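Local coordinates for uncharacterized DUF364 family protein (Pyrococcus horikoshii, PDB 3NPG) that is of unknown function but may chelate heavy-metal ions, with a Rossmann-like domain in its C-terminal part, at residues L202-L207 with T213-M218; I105-L110 with V194-T199. All coordinates share one frame; numbering follows the deposited sequence.

Contact 1. Residues L202-L207 with T213-M218; sequences LLPEFL and THLASM
Pro204 and Leu215 bring the backbones nearest, with CA atoms 7.1 Å apart, where the short 3-10 turn 204-206 passes over strand 214-220. The interface centres on Leu215, which points at the turn and splits its two methyls among three partners. Its CD1 lies against backbone, 3.6 Å from Leu202 O and 3.8 Å from Pro204 CA. Its CD2 meets Leu202 CD2 at 3.7 Å and Leu207 CD1 at 3.8 Å. The Leu202 side chain runs across Leu215 at about a right angle, whereas that of Leu207 comes in obliquely. At Leu215, CG is anti to the carbonyl carbon (chi1 -85°), a torsion that sends CG toward 202-207, CD1 going on to the Pro204 backbone and CD2 branching off. Backbone bonds Phe206 N to Leu203 O and Leu207 N to Pro204 O hold the turn. Trimming Leu215 to an alanine would probably open a gap between the strand and the methyls of Leu202 and Leu207, and leave Pro204 without the CD1 that packs on it. No hydrogen bond crosses between the segments, so the turn is joined to this strand by apolar burial, with Ile195 and Ile247 flanking Leu215 from the adjacent strands.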
ATOM      1  N   LEU A 202      20.368 -12.289 -16.929  1.00 20.04           N
ATOM      2  CA  LEU A 202      21.278 -11.527 -17.800  1.00 21.12           C
ATOM      3  C   LEU A 202      22.696 -12.153 -17.879  1.00 26.29           C
ATOM      4  O   LEU A 202      23.087 -12.912 -16.985  1.00 27.07           O
ATOM      5  CB  LEU A 202      21.343 -10.032 -17.364  1.00 21.22           C
ATOM      6  CG  LEU A 202      22.206  -9.691 -16.121  1.00 25.99           C
ATOM      7  CD1 LEU A 202      22.553  -8.221 -16.093  1.00 26.51           C
ATOM      8  CD2 LEU A 202      21.511 -10.069 -14.849  1.00 27.98           C
ATOM      9  N   LEU A 203      23.441 -11.863 -18.971  1.00 22.53           N
ATOM     10  CA  LEU A 203      24.807 -12.379 -19.139  1.00 22.81           C
ATOM     11  C   LEU A 203      25.753 -11.772 -18.099  1.00 26.78           C
ATOM     12  O   LEU A 203      25.672 -10.573 -17.825  1.00 26.21           O
ATOM     13  CB  LEU A 203      25.336 -12.085 -20.561  1.00 23.28           C
ATOM     14  CG  LEU A 203      24.751 -12.931 -21.692  1.00 27.55           C
ATOM     15  CD1 LEU A 203      25.198 -12.419 -23.020  1.00 27.88           C
ATOM     16  CD2 LEU A 203      25.142 -14.382 -21.550  1.00 29.90           C
ATOM     17  N   PRO A 204      26.690 -12.574 -17.526  1.00 24.12           N
ATOM     18  CA  PRO A 204      27.621 -12.010 -16.526  1.00 24.20           C
ATOM     19  C   PRO A 204      28.507 -10.910 -17.101  1.00 29.08           C
ATOM     20  O   PRO A 204      28.818  -9.946 -16.398  1.00 29.30           O
ATOM     21  CB  PRO A 204      28.445 -13.227 -16.079  1.00 26.33           C
ATOM     22  CG  PRO A 204      27.625 -14.416 -16.462  1.00 30.57           C
ATOM     23  CD  PRO A 204      26.909 -14.020 -17.713  1.00 26.12           C
ATOM     24  N   GLU A 205      28.868 -11.023 -18.404  1.00 26.04           N
ATOM     25  CA  GLU A 205      29.716 -10.040 -19.096  1.00 26.26           C
ATOM     26  C   GLU A 205      29.115  -8.617 -19.069  1.00 31.80           C
ATOM     27  O   GLU A 205      29.856  -7.638 -19.175  1.00 32.85           O
ATOM     28  CB  GLU A 205      29.998 -10.484 -20.546  1.00 27.62           C
ATOM     29  CG  GLU A 205      28.756 -10.555 -21.424  1.00 31.94           C
ATOM     30  CD  GLU A 205      29.022 -11.000 -22.843  1.00 41.14           C
ATOM     31  OE1 GLU A 205      29.327 -12.197 -23.042  1.00 33.12           O
ATOM     32  OE2 GLU A 205      28.896 -10.160 -23.762  1.00 29.60           O
ATOM     33  N   PHE A 206      27.769  -8.508 -18.914  1.00 27.68           N
ATOM     34  CA  PHE A 206      27.085  -7.212 -18.836  1.00 27.02           C
ATOM     35  C   PHE A 206      27.409  -6.499 -17.524  1.00 31.14           C
ATOM     36  O   PHE A 206      27.355  -5.267 -17.459  1.00 30.61           O
ATOM     37  CB  PHE A 206      25.559  -7.390 -18.974  1.00 27.92           C
ATOM     38  CG  PHE A 206      25.084  -7.950 -20.297  1.00 29.13           C
ATOM     39  CD1 PHE A 206      25.796  -7.713 -21.469  1.00 32.52           C
ATOM     40  CD2 PHE A 206      23.863  -8.608 -20.394  1.00 30.65           C
ATOM     41  CE1 PHE A 206      25.346  -8.213 -22.695  1.00 33.34           C
ATOM     42  CE2 PHE A 206      23.400  -9.082 -21.624  1.00 33.17           C
ATOM     43  CZ  PHE A 206      24.144  -8.882 -22.765  1.00 31.79           C
ATOM     44  N   LEU A 207      27.737  -7.274 -16.472  1.00 28.36           N
ATOM     45  CA  LEU A 207      28.049  -6.725 -15.155  1.00 28.07           C
ATOM     46  C   LEU A 207      29.566  -6.670 -14.893  1.00 33.20           C
ATOM     47  O   LEU A 207      29.985  -6.416 -13.761  1.00 33.25           O
ATOM     48  CB  LEU A 207      27.318  -7.517 -14.046  1.00 27.20           C
ATOM     49  CG  LEU A 207      25.777  -7.423 -14.068  1.00 30.59           C
ATOM     50  CD1 LEU A 207      25.160  -8.407 -13.116  1.00 30.21           C
ATOM     51  CD2 LEU A 207      25.305  -6.005 -13.748  1.00 32.32           C
ATOM     52  N   THR A 213      29.482  -9.741  -7.781  1.00 24.17           N
ATOM     53  CA  THR A 213      30.433 -10.862  -7.816  1.00 23.78           C
ATOM     54  C   THR A 213      29.819 -12.126  -8.413  1.00 26.44           C
ATOM     55  O   THR A 213      30.507 -12.874  -9.107  1.00 26.14           O
ATOM     56  CB  THR A 213      31.013 -11.109  -6.424  1.00 27.65           C
ATOM     57  OG1 THR A 213      29.938 -11.377  -5.517  1.00 26.28           O
ATOM     58  CG2 THR A 213      31.857  -9.924  -5.921  1.00 24.98           C
ATOM     59  N   HIS A 214      28.529 -12.376  -8.129  1.00 22.56           N
ATOM     60  CA  HIS A 214      27.836 -13.575  -8.600  1.00 21.64           C
ATOM     61  C   HIS A 214      26.450 -13.249  -9.137  1.00 24.24           C
ATOM     62  O   HIS A 214      25.863 -12.228  -8.770  1.00 22.51           O
ATOM     63  CB  HIS A 214      27.716 -14.613  -7.461  1.00 22.48           C
ATOM     64  CG  HIS A 214      29.030 -15.117  -6.955  1.00 27.05           C
ATOM     65  ND1 HIS A 214      29.783 -14.388  -6.055  1.00 29.41           N
ATOM     66  CD2 HIS A 214      29.652 -16.294  -7.191  1.00 29.39           C
ATOM     67  CE1 HIS A 214      30.861 -15.118  -5.816  1.00 29.35           C
ATOM     68  NE2 HIS A 214      30.819 -16.277  -6.466  1.00 29.72           N
ATOM     69  N   LEU A 215      25.909 -14.148  -9.968  1.00 21.56           N
ATOM     70  CA  LEU A 215      24.543 -14.082 -10.464  1.00 21.20           C
ATOM     71  C   LEU A 215      23.854 -15.396 -10.159  1.00 25.28           C
ATOM     72  O   LEU A 215      24.296 -16.445 -10.631  1.00 25.04           O
ATOM     73  CB  LEU A 215      24.519 -13.810 -11.987  1.00 21.41           C
ATOM     74  CG  LEU A 215      24.595 -12.338 -12.410  1.00 26.35           C
ATOM     75  CD1 LEU A 215      24.844 -12.216 -13.898  1.00 26.49           C
ATOM     76  CD2 LEU A 215      23.321 -11.582 -12.021  1.00 27.99           C
ATOM     77  N   ALA A 216      22.828 -15.363  -9.295  1.00 22.14           N
ATOM     78  CA  ALA A 216      22.061 -16.560  -8.953  1.00 22.14           C
ATOM     79  C   ALA A 216      20.698 -16.516  -9.625  1.00 27.11           C
ATOM     80  O   ALA A 216      19.827 -15.748  -9.214  1.00 26.85           O
ATOM     81  CB  ALA A 216      21.904 -16.673  -7.453  1.00 22.76           C
ATOM     82  N   SER A 217      20.540 -17.276 -10.707  1.00 24.92           N
ATOM     83  CA  SER A 217      19.307 -17.272 -11.477  1.00 25.41           C
ATOM     84  C   SER A 217      18.934 -18.689 -11.923  1.00 32.28           C
ATOM     85  O   SER A 217      19.422 -19.666 -11.341  1.00 31.94           O
ATOM     86  CB  SER A 217      19.443 -16.351 -12.682  1.00 28.69           C
ATOM     87  OG  SER A 217      18.177 -16.067 -13.248  1.00 40.56           O
HETATM   88  N   MSE A 218      18.045 -18.806 -12.937  1.00 30.56           N
HETATM   89  CA  MSE A 218      17.602 -20.103 -13.450  1.00 31.51           C
HETATM   90  C   MSE A 218      17.365 -20.069 -14.962  1.00 33.40           C
HETATM   91  O   MSE A 218      16.912 -19.055 -15.499  1.00 32.67           O
HETATM   92  CB  MSE A 218      16.339 -20.578 -12.716  1.00 34.83           C
HETATM   93  CG  MSE A 218      15.135 -19.651 -12.904  1.00 43.03           C
HETATM   94 SE   MSE A 218      13.722 -20.028 -11.656  0.75 53.22          SE
HETATM   95  CE  MSE A 218      14.641 -19.509  -9.964  1.00 49.65           C
TER

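Contact 2. Residues I105-L110 with V194-T199. With ACT (acetate ion), chain E.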
ATOM      1  N   ILE A 105      24.219 -24.764  -7.037  1.00 42.53           N
ATOM      2  CA  ILE A 105      24.024 -24.619  -5.592  1.00 42.18           C
ATOM      3  C   ILE A 105      23.000 -23.514  -5.267  1.00 45.97           C
ATOM      4  O   ILE A 105      22.621 -22.735  -6.143  1.00 44.11           O
ATOM      5  CB  ILE A 105      25.392 -24.358  -4.871  1.00 45.23           C
ATOM      6  CG1 ILE A 105      26.090 -23.090  -5.434  1.00 44.66           C
ATOM      7  CG2 ILE A 105      26.307 -25.590  -4.956  1.00 47.00           C
ATOM      8  CD1 ILE A 105      27.023 -22.427  -4.480  1.00 51.85           C
ATOM      9  N   ASP A 106      22.593 -23.430  -3.996  1.00 43.90           N
ATOM     10  CA  ASP A 106      21.696 -22.385  -3.525  1.00 43.47           C
ATOM     11  C   ASP A 106      22.529 -21.163  -3.093  1.00 46.04           C
ATOM     12  O   ASP A 106      23.729 -21.296  -2.843  1.00 45.21           O
ATOM     13  CB  ASP A 106      20.841 -22.910  -2.346  1.00 46.30           C
ATOM     14  CG  ASP A 106      19.713 -21.983  -1.927  1.00 60.98           C
ATOM     15  OD1 ASP A 106      18.928 -21.566  -2.809  1.00 61.76           O
ATOM     16  OD2 ASP A 106      19.584 -21.716  -0.708  1.00 67.46           O
ATOM     17  N   VAL A 107      21.896 -19.978  -3.011  1.00 42.37           N
ATOM     18  CA  VAL A 107      22.570 -18.735  -2.588  1.00 42.52           C
ATOM     19  C   VAL A 107      23.141 -18.869  -1.158  1.00 46.57           C
ATOM     20  O   VAL A 107      24.210 -18.330  -0.867  1.00 46.16           O
ATOM     21  CB  VAL A 107      21.623 -17.512  -2.695  1.00 46.47           C
ATOM     22  CG1 VAL A 107      22.408 -16.201  -2.622  1.00 46.25           C
ATOM     23  CG2 VAL A 107      20.791 -17.575  -3.970  1.00 46.09           C
ATOM     24  N   THR A 108      22.429 -19.601  -0.283  1.00 43.15           N
ATOM     25  CA  THR A 108      22.854 -19.824   1.102  1.00 43.58           C
ATOM     26  C   THR A 108      24.177 -20.619   1.168  1.00 48.40           C
ATOM     27  O   THR A 108      25.035 -20.311   1.996  1.00 49.24           O
ATOM     28  CB  THR A 108      21.734 -20.501   1.894  1.00 50.31           C
ATOM     29  OG1 THR A 108      21.416 -21.752   1.273  1.00 51.30           O
ATOM     30  CG2 THR A 108      20.482 -19.634   1.992  1.00 45.60           C
ATOM     31  N   GLU A 109      24.347 -21.620   0.254  1.00 44.45           N
ATOM     32  CA  GLU A 109      25.575 -22.436   0.148  1.00 44.84           C
ATOM     33  C   GLU A 109      26.748 -21.568  -0.272  1.00 48.36           C
ATOM     34  O   GLU A 109      27.863 -21.744   0.230  1.00 49.36           O
ATOM     35  CB  GLU A 109      25.394 -23.569  -0.887  1.00 46.34           C
ATOM     36  CG  GLU A 109      24.323 -24.582  -0.534  1.00 58.78           C
ATOM     37  CD  GLU A 109      24.119 -25.650  -1.596  1.00 77.40           C
ATOM     38  OE1 GLU A 109      25.095 -26.369  -1.913  1.00 68.29           O
ATOM     39  OE2 GLU A 109      22.982 -25.768  -2.106  1.00 66.23           O
ATOM     40  N   LEU A 110      26.506 -20.657  -1.241  1.00 42.85           N
ATOM     41  CA  LEU A 110      27.516 -19.748  -1.776  1.00 42.04           C
ATOM     42  C   LEU A 110      28.100 -18.845  -0.674  1.00 46.10           C
ATOM     43  O   LEU A 110      29.317 -18.632  -0.635  1.00 45.66           O
ATOM     44  CB  LEU A 110      26.900 -18.896  -2.909  1.00 41.08           C
ATOM     45  CG  LEU A 110      27.863 -17.985  -3.670  1.00 45.40           C
ATOM     46  CD1 LEU A 110      28.703 -18.778  -4.668  1.00 45.90           C
ATOM     47  CD2 LEU A 110      27.121 -16.901  -4.376  1.00 46.09           C
ATOM     48  N   VAL A 194      25.602 -10.730  -4.432  1.00 26.85           N
ATOM     49  CA  VAL A 194      24.850 -11.715  -5.214  1.00 26.47           C
ATOM     50  C   VAL A 194      23.504 -11.143  -5.668  1.00 30.92           C
ATOM     51  O   VAL A 194      22.699 -10.720  -4.834  1.00 30.65           O
ATOM     52  CB  VAL A 194      24.660 -13.045  -4.425  1.00 30.12           C
ATOM     53  CG1 VAL A 194      24.052 -14.124  -5.309  1.00 29.30           C
ATOM     54  CG2 VAL A 194      25.976 -13.519  -3.824  1.00 30.70           C
ATOM     55  N   ILE A 195      23.255 -11.142  -6.984  1.00 27.81           N
ATOM     56  CA  ILE A 195      21.968 -10.718  -7.547  1.00 27.41           C
ATOM     57  C   ILE A 195      21.146 -11.979  -7.841  1.00 30.43           C
ATOM     58  O   ILE A 195      21.484 -12.737  -8.752  1.00 29.13           O
ATOM     59  CB  ILE A 195      22.171  -9.816  -8.811  1.00 30.88           C
ATOM     60  CG1 ILE A 195      23.163  -8.639  -8.533  1.00 31.73           C
ATOM     61  CG2 ILE A 195      20.837  -9.309  -9.361  1.00 31.74           C
ATOM     62  CD1 ILE A 195      22.801  -7.712  -7.311  1.00 39.96           C
ATOM     63  N   THR A 196      20.162 -12.277  -6.973  1.00 27.98           N
ATOM     64  CA  THR A 196      19.422 -13.537  -7.034  1.00 28.04           C
ATOM     65  C   THR A 196      17.988 -13.393  -7.535  1.00 31.30           C
ATOM     66  O   THR A 196      17.288 -12.448  -7.166  1.00 31.14           O
ATOM     67  CB  THR A 196      19.505 -14.281  -5.685  1.00 37.99           C
ATOM     68  OG1 THR A 196      18.918 -15.576  -5.829  1.00 41.42           O
ATOM     69  CG2 THR A 196      18.822 -13.522  -4.550  1.00 35.69           C
ATOM     70  N   GLY A 197      17.545 -14.380  -8.314  1.00 27.02           N
ATOM     71  CA  GLY A 197      16.183 -14.433  -8.829  1.00 26.36           C
ATOM     72  C   GLY A 197      16.096 -14.622 -10.330  1.00 29.30           C
ATOM     73  O   GLY A 197      17.058 -14.348 -11.055  1.00 29.44           O
ATOM     74  N   PRO A 198      14.903 -15.019 -10.844  1.00 25.00           N
ATOM     75  CA  PRO A 198      14.750 -15.202 -12.309  1.00 24.00           C
ATOM     76  C   PRO A 198      15.033 -13.940 -13.146  1.00 26.69           C
ATOM     77  O   PRO A 198      15.346 -14.061 -14.323  1.00 26.80           O
ATOM     78  CB  PRO A 198      13.293 -15.665 -12.460  1.00 25.66           C
ATOM     79  CG  PRO A 198      12.930 -16.231 -11.139  1.00 30.52           C
ATOM     80  CD  PRO A 198      13.681 -15.419 -10.119  1.00 26.31           C
ATOM     81  N   THR A 199      14.939 -12.732 -12.538  1.00 22.06           N
ATOM     82  CA  THR A 199      15.234 -11.478 -13.257  1.00 21.40           C
ATOM     83  C   THR A 199      16.774 -11.329 -13.507  1.00 24.97           C
ATOM     84  O   THR A 199      17.197 -10.518 -14.342  1.00 25.56           O
ATOM     85  CB  THR A 199      14.616 -10.261 -12.512  1.00 24.38           C
ATOM     86  OG1 THR A 199      13.275 -10.573 -12.118  1.00 25.67           O
ATOM     87  CG2 THR A 199      14.625  -8.993 -13.354  1.00 19.03           C
TER
HETATM   88  C   ACT E 251      13.332 -11.832  -9.054  1.00 39.69           C
HETATM   89  O   ACT E 251      14.037 -10.925  -9.362  1.00 39.43           O
HETATM   90  OXT ACT E 251      12.593 -12.269  -9.868  1.00 38.80           O
HETATM   91  CH3 ACT E 251      13.366 -12.400  -7.637  1.00 39.70           C
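Val107, in the first turn of helix 107-112, meets two residues of strand 192-196. Its CG1 lies 3.8 Å from Val194 CG1, the two side chains sliding past each other in opposite directions. Its other methyl, CG2, sits 3.3 Å from Thr196 OG1, an oblique approach in which a methyl packs on a hydroxyl. One turn further on, Leu110 adds a third point, CD2 against Val194 CG2 at 3.6 Å, tip to tip. Val194 thus gives one methyl to each helix residue; CG1 anti to its backbone N (chi1 -172°) leaves CG2 for Leu110.

Side-chain bonds organise the helix start that presents Val107. Asp106 is the N-cap, and its OD2 accepts Thr108 OG1 at 2.7 Å on the anti side of the carboxylate. Glu109 folds back so that OE2 receives Asp106 N at 3.0 Å, as in one half of a capping box, though the N-H comes from well above the carboxylate plane (67°).

Beyond the strand end, Gly197 has backbone angles suited to a residue without a side chain, and a CB there would run into the acetate methyl. Thr199 OG1 lies 2.9 Å from both O and OXT of this ion, its one proton not being assignable to either; Tyr32 OH also bonds to the ion, which probably came from the crystallisation liquor.

Helix 107-112 therefore lies over one face of the central parallel strands, where Val107 also touches Ile169 of strand 167-171 and Ala216 of strand 214-220, and Leu110 touches His214.

Overall arrangement
The two contacts, whose centres are about 10 Å apart, use opposite faces of one mixed sheet. Strands 192-196 and 214-220 are parallel neighbours, tied by Ala216 N to Ile195 O at 3.0 Å and by Ala216 O to Gly197 N at 2.8 Å, both probable hydrogen bonds. Leu215 and Ile195 point to the side of the 202-207 turn, whereas Ala216, Val194 and Thr196 point to helix 107-112. Contact 2's strand runs on past the acetate beside Gly197, Pro198 and Thr199, and within a few positions the same loop turns back to pack on strand 214-220 in contact 1. Whether the acetate marks a functional pocket is unknown.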